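Toll-like receptor 13 (Mus musculus, PDB 4Z0C) recognises single-stranded RNA from bacterial 23S rRNA with the leucine-rich repeat ectodomain held in this chain, and triggers innate immune signalling through MYD88 and NF-kappa-B. Local coordinates at residues V237-L240 with E241-S244; H490-S493 with G494-K497; W671-N674 with W675-T679. All coordinates share one frame; numbering follows the deposited sequence.

In the fold
The chain is the ectodomain of the receptor, a leucine-rich repeat solenoid curled almost into a ring. Contact 1, in LRR 9, and contact 2, where LRR 19 passes into LRR 20, both lie in loops between successive strands of the inner face; contact 3 is on helix 670-678 of the C-terminal LRRCT module. They are separate local clusters: the centres of contacts 1 and 2 are about 61 Å apart, those of 1 and 3 about 72 Å, and those of 2 and 3 about 50 Å. None touches the bound RNA, whose nearest atoms are about 24, 15 and 16 Å away respectively. At contact 3 the start of the chain reaches the C-terminal module, Tyr1 and Ser676 sharing a backbone hydrogen bond.

Contact 1: residues V237-L240 with E241-S244; sequences VIKL and ENLS
With CG turned away from the backbone N (chi1 180°) and the rest of its chain extended, Lys239 offers a long methylene shaft to two neighbours further round the turn. Glu241 instead keeps CG beside its own N and bends at chi2 (87°), which swings the carboxylate back across this shaft at about a right angle. Its OE1 stands 3.2 Å from Lys239 CG, while Lys239 NZ remains 5.3 Å from OE1, too far for a salt bridge although the opposite charges probably still attract. The Asn242 side chain runs obliquely to that of Lys239, with OD1 lying 3.7 Å from Lys239 CE. The amide is anchored at its other end, since ND2 donates to the carbonyl of Gln218 in the preceding repeat.

Beneath these polar groups the chain makes the tight 3-10 turn of LRR 9, part of the loop that leads from inner-face strand 230-232 towards strand 253-255. Asn242 N bonds to Lys239 O at 3.0 Å and Leu243 N to Leu240 O at 3.2 Å. Round this turn Glu241 faces solvent, Lys239 and Asn242 are partly covered, and Leu243 is buried. There branched aliphatic chains suit the repeat interior: Leu243 CD1 meets Ile238 CD1 at 4.1 Å, the two side chains crossing, and both residues rest on Val220 of strand 220-221. On another flank Leu243 CD2 lies 4.3 Å from Leu240 CD2, and these two leucines pack on Leu274 of helix 268-275.

Contact 2: residues H490-S493 with G494-K497; sequences HLFS and GLEK
Phe492 and Leu495 occupy the phenylalanine and leucine positions of the FxxL pattern that recurs in Toll-like receptor leucine-rich repeats, here where LRR 19 gives way to LRR 20. In place of a helix the chain makes two overlapping type I turns, His490 to Ser493 and Phe492 to Leu495, and so brings residues three apart onto the same inner side.

The apolar contact comes first. Both side chains hold CG beside the backbone N (chi1 -62° for Phe492 and -58° for Leu495), and they run obliquely to one another into the interior. Leu495 CD1 approaches the edge of the phenyl ring, near its plane, and lies 3.9 Å from Phe492 CD1. A face of the ring is taken by Leu491, whose CG sits 3.8 Å above the plane over the ring centre. A flat, wide aromatic suits this place because it can offer an edge to one leucine and a face to another. Beyond the turn, Leu524 touches both Phe492 and Leu495, while Leu471 also packs on Leu495, so loops of the adjoining turns of the solenoid meet around the pair.

The backbone contributes the second set of contacts. Phe492 O and Leu495 N are 3.6 Å apart across the second turn, in which Gly494 takes the third position, and Leu495 CB rests 3.7 Å from that same Phe492 O. Glu496, which suits the exposed outer side with its carboxylate, passes Ser493 with its aliphatic part, CG lying 4.4 Å from Ser493 O. On the inner side, the extended second torsion of Leu495 (180°) carries CD1 back along the turn, to 4.2 Å from Phe492 CA.

Contact 3: residues W671-N674 with W675-T679; sequences WFKN and WSMNT
Helix 670-678 of the LRRCT module carries Trp671 and Trp675 one turn apart, and their indoles form an offset stack. The six-membered ring of Trp671 lies against the five-membered ring of Trp675 with the planes only 15° apart, and Trp671 CZ2 comes within 3.5 Å of Trp675 CG. Both tryptophans hold CG opposite the backbone N (chi1 175° and 170°), which makes the side chains run the same way, side by side. Trp675 CB adds a CH-pi contact over the face of the Trp671 six-membered ring, and the Trp675 face turned away from Trp671 is met by Thr679 CG2, toward its rim. The broad indole suits both positions: it stacks on its neighbour while remaining surface packs on loops, Trp671 on Gln644 and Trp675 on Leu647.

One residue further along, Phe672 and Ser676 repeat the i, i+4 spacing. Ser676 CB lies over the phenyl face, 4.1 Å from the ring centroid, a small side chain that leaves room for the aromatic. Its OG stands 3.1 Å from Phe672 O and 3.2 Å from Lys673 O, two carbonyls within reach of one hydroxyl. This helix belongs to the cap that closes the C-terminal end of the solenoid, where Phe672 packs on Ile642 and Ser676 on Leu687.

Helical backbone bonds fix the spacing, with Trp675 N reaching Trp671 O at 3.0 Å and Ser676 N reaching Phe672 O at 2.7 Å. Near the helix end Asn678 makes two weak bonds to Asn674 O, from its backbone N and from ND2. Asn674 turns its own ND2 to Asp706.

Contact 1: residues V237-L240 with E241-S244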
# COMPACT_ATOMS: atom_id res chain seq x y z
N VAL A 237 1.15 36.15 28.34
CA VAL A 237 0.67 37.52 28.25
C VAL A 237 1.42 38.38 29.26
O VAL A 237 1.12 38.36 30.46
CB VAL A 237 -0.84 37.62 28.49
CG1 VAL A 237 -1.40 38.84 27.76
CG2 VAL A 237 -1.52 36.37 27.99
N ILE A 238 2.37 39.17 28.78
CA ILE A 238 3.22 39.95 29.65
C ILE A 238 3.27 41.41 29.21
O ILE A 238 3.47 41.72 28.04
CB ILE A 238 4.65 39.37 29.67
CG1 ILE A 238 5.55 40.18 30.58
CG2 ILE A 238 5.23 39.30 28.26
CD1 ILE A 238 6.90 39.56 30.75
N LYS A 239 3.05 42.32 30.15
CA LYS A 239 3.17 43.75 29.85
C LYS A 239 4.65 44.06 29.60
O LYS A 239 5.42 44.25 30.53
CB LYS A 239 2.63 44.58 31.02
CG LYS A 239 2.72 46.09 30.82
CD LYS A 239 1.97 46.85 31.91
CE LYS A 239 2.37 48.33 31.94
NZ LYS A 239 1.72 49.06 33.06
N LEU A 240 5.04 44.12 28.33
CA LEU A 240 6.45 44.23 27.96
C LEU A 240 7.18 45.50 28.44
O LEU A 240 8.41 45.51 28.51
CB LEU A 240 6.64 44.05 26.45
CG LEU A 240 6.72 42.59 26.00
CD1 LEU A 240 5.40 42.11 25.39
CD2 LEU A 240 7.88 42.34 25.06
N GLU A 241 6.44 46.55 28.78
CA GLU A 241 7.04 47.76 29.35
C GLU A 241 7.74 47.48 30.69
O GLU A 241 8.74 48.12 31.03
CB GLU A 241 5.99 48.85 29.55
CG GLU A 241 5.46 49.46 28.27
CD GLU A 241 4.29 48.69 27.69
OE1 GLU A 241 3.79 47.79 28.39
OE2 GLU A 241 3.88 48.99 26.55
N ASN A 242 7.21 46.51 31.44
CA ASN A 242 7.75 46.16 32.75
C ASN A 242 8.92 45.21 32.68
O ASN A 242 9.43 44.73 33.69
CB ASN A 242 6.65 45.60 33.63
CG ASN A 242 5.59 46.63 33.95
OD1 ASN A 242 5.68 47.77 33.50
ND2 ASN A 242 4.57 46.23 34.70
N LEU A 243 9.35 44.92 31.46
CA LEU A 243 10.58 44.20 31.23
C LEU A 243 11.63 45.29 31.18
O LEU A 243 11.35 46.40 30.75
CB LEU A 243 10.51 43.44 29.91
CG LEU A 243 10.89 41.97 29.76
CD1 LEU A 243 10.72 41.15 31.03
CD2 LEU A 243 10.06 41.37 28.63
N SER A 244 12.82 45.00 31.65
CA SER A 244 13.86 46.00 31.67
C SER A 244 15.14 45.52 30.99
O SER A 244 15.73 44.53 31.41
CB SER A 244 14.14 46.42 33.12
OG SER A 244 15.49 46.84 33.27

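Contact 2: residues H490-S493 with G494-K497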
# COMPACT_ATOMS: atom_id res chain seq x y z
N HIS A 490 20.03 -0.77 -17.59
CA HIS A 490 20.94 0.30 -17.18
C HIS A 490 20.25 1.24 -16.20
O HIS A 490 20.49 2.45 -16.21
CB HIS A 490 21.41 1.11 -18.39
CG HIS A 490 22.28 0.34 -19.33
ND1 HIS A 490 23.11 -0.67 -18.92
CD2 HIS A 490 22.46 0.45 -20.67
CE1 HIS A 490 23.76 -1.17 -19.96
NE2 HIS A 490 23.38 -0.50 -21.04
N LEU A 491 19.38 0.69 -15.37
CA LEU A 491 18.66 1.49 -14.40
C LEU A 491 19.62 2.10 -13.37
O LEU A 491 19.60 3.30 -13.11
CB LEU A 491 17.60 0.64 -13.70
CG LEU A 491 16.83 1.30 -12.55
CD1 LEU A 491 16.24 2.62 -13.00
CD2 LEU A 491 15.76 0.36 -12.01
N PHE A 492 20.45 1.24 -12.79
CA PHE A 492 21.35 1.61 -11.71
C PHE A 492 22.78 1.84 -12.20
O PHE A 492 23.73 1.55 -11.48
CB PHE A 492 21.32 0.53 -10.63
CG PHE A 492 19.98 0.37 -9.99
CD1 PHE A 492 19.31 1.46 -9.44
CD2 PHE A 492 19.35 -0.87 -9.96
CE1 PHE A 492 18.06 1.31 -8.85
CE2 PHE A 492 18.09 -1.02 -9.39
CZ PHE A 492 17.45 0.05 -8.82
N SER A 493 22.91 2.41 -13.39
CA SER A 493 24.21 2.55 -14.05
C SER A 493 25.29 3.37 -13.31
O SER A 493 26.31 2.82 -12.90
CB SER A 493 24.01 3.17 -15.44
OG SER A 493 24.02 2.17 -16.45
N GLY A 494 25.06 4.66 -13.13
CA GLY A 494 26.05 5.52 -12.49
C GLY A 494 26.26 5.37 -10.99
O GLY A 494 26.89 6.23 -10.36
N LEU A 495 25.76 4.29 -10.41
CA LEU A 495 25.72 4.20 -8.96
C LEU A 495 26.75 3.27 -8.32
O LEU A 495 26.43 2.52 -7.41
CB LEU A 495 24.31 3.79 -8.53
CG LEU A 495 23.21 4.76 -9.01
CD1 LEU A 495 21.83 4.31 -8.56
CD2 LEU A 495 23.51 6.15 -8.51
N GLU A 496 28.00 3.34 -8.75
CA GLU A 496 28.98 2.35 -8.31
C GLU A 496 29.45 2.53 -6.87
O GLU A 496 30.08 1.64 -6.29
CB GLU A 496 30.20 2.34 -9.24
CG GLU A 496 29.92 1.86 -10.65
CD GLU A 496 31.19 1.80 -11.47
OE1 GLU A 496 32.27 2.14 -10.93
OE2 GLU A 496 31.12 1.40 -12.65
N LYS A 497 29.10 3.69 -6.30
CA LYS A 497 29.50 4.04 -4.95
C LYS A 497 28.32 3.97 -3.98
O LYS A 497 28.47 4.30 -2.80
CB LYS A 497 30.12 5.43 -4.93
CG LYS A 497 31.55 5.49 -5.44
CD LYS A 497 32.08 6.93 -5.37
CE LYS A 497 33.54 7.03 -5.80
NZ LYS A 497 33.71 6.92 -7.29

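Contact 3: residues W671-N674 with W675-T679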
# COMPACT_ATOMS: atom_id res chain seq x y z
N TRP A 671 16.65 -33.02 25.43
CA TRP A 671 17.97 -32.41 25.28
C TRP A 671 17.92 -30.87 25.32
O TRP A 671 18.72 -30.22 26.00
CB TRP A 671 18.68 -32.86 23.99
CG TRP A 671 19.98 -32.08 23.84
CD1 TRP A 671 21.18 -32.37 24.42
CD2 TRP A 671 20.17 -30.86 23.11
NE1 TRP A 671 22.12 -31.42 24.08
CE2 TRP A 671 21.52 -30.48 23.28
CE3 TRP A 671 19.34 -30.06 22.32
CZ2 TRP A 671 22.06 -29.33 22.68
CZ3 TRP A 671 19.88 -28.91 21.73
CH2 TRP A 671 21.22 -28.56 21.91
N PHE A 672 16.95 -30.29 24.61
CA PHE A 672 16.83 -28.84 24.52
C PHE A 672 16.58 -28.19 25.89
O PHE A 672 17.26 -27.25 26.26
CB PHE A 672 15.75 -28.41 23.51
CG PHE A 672 15.53 -26.91 23.45
CD1 PHE A 672 16.46 -26.09 22.81
CD2 PHE A 672 14.44 -26.31 24.07
CE1 PHE A 672 16.27 -24.72 22.75
CE2 PHE A 672 14.25 -24.95 24.03
CZ PHE A 672 15.17 -24.15 23.37
N LYS A 673 15.62 -28.73 26.63
CA LYS A 673 15.24 -28.22 27.94
C LYS A 673 16.43 -28.15 28.91
O LYS A 673 16.61 -27.14 29.60
CB LYS A 673 14.12 -29.08 28.54
CG LYS A 673 13.97 -28.98 30.04
CD LYS A 673 13.17 -30.17 30.56
CE LYS A 673 13.14 -30.24 32.08
NZ LYS A 673 14.43 -30.75 32.65
N ASN A 674 17.23 -29.21 28.96
CA ASN A 674 18.41 -29.22 29.82
C ASN A 674 19.53 -28.30 29.35
O ASN A 674 20.14 -27.59 30.15
CB ASN A 674 18.93 -30.65 30.00
CG ASN A 674 18.03 -31.48 30.89
OD1 ASN A 674 17.50 -30.97 31.88
ND2 ASN A 674 17.80 -32.72 30.52
N TRP A 675 19.78 -28.31 28.04
CA TRP A 675 20.85 -27.51 27.45
C TRP A 675 20.51 -26.02 27.52
O TRP A 675 21.38 -25.19 27.81
CB TRP A 675 21.12 -27.93 26.00
CG TRP A 675 22.04 -26.98 25.28
CD1 TRP A 675 23.41 -27.00 25.29
CD2 TRP A 675 21.66 -25.85 24.47
NE1 TRP A 675 23.90 -25.96 24.52
CE2 TRP A 675 22.85 -25.25 24.00
CE3 TRP A 675 20.43 -25.30 24.08
CZ2 TRP A 675 22.85 -24.12 23.18
CZ3 TRP A 675 20.43 -24.18 23.25
CH2 TRP A 675 21.63 -23.60 22.81
N SER A 676 19.25 -25.68 27.26
CA SER A 676 18.83 -24.28 27.22
C SER A 676 18.93 -23.63 28.59
O SER A 676 19.24 -22.44 28.68
CB SER A 676 17.41 -24.13 26.70
OG SER A 676 16.49 -24.64 27.64
N MET A 677 18.64 -24.40 29.64
CA MET A 677 18.73 -23.90 31.01
C MET A 677 20.18 -23.81 31.46
O MET A 677 20.53 -22.94 32.26
CB MET A 677 17.95 -24.79 31.99
CG MET A 677 16.45 -24.87 31.70
SD MET A 677 15.51 -25.96 32.80
CE MET A 677 15.78 -25.09 34.35
N ASN A 678 21.02 -24.69 30.93
CA ASN A 678 22.37 -24.84 31.47
C ASN A 678 23.49 -24.12 30.72
O ASN A 678 24.51 -23.76 31.32
CB ASN A 678 22.74 -26.33 31.63
CG ASN A 678 21.96 -27.01 32.74
OD1 ASN A 678 21.92 -26.55 33.88
ND2 ASN A 678 21.30 -28.10 32.39
N THR A 679 23.31 -23.95 29.41
CA THR A 679 24.35 -23.30 28.60
C THR A 679 24.58 -21.90 29.13
O THR A 679 23.65 -21.22 29.51
CB THR A 679 24.01 -23.25 27.09
OG1 THR A 679 25.13 -22.72 26.36
CG2 THR A 679 22.75 -22.43 26.81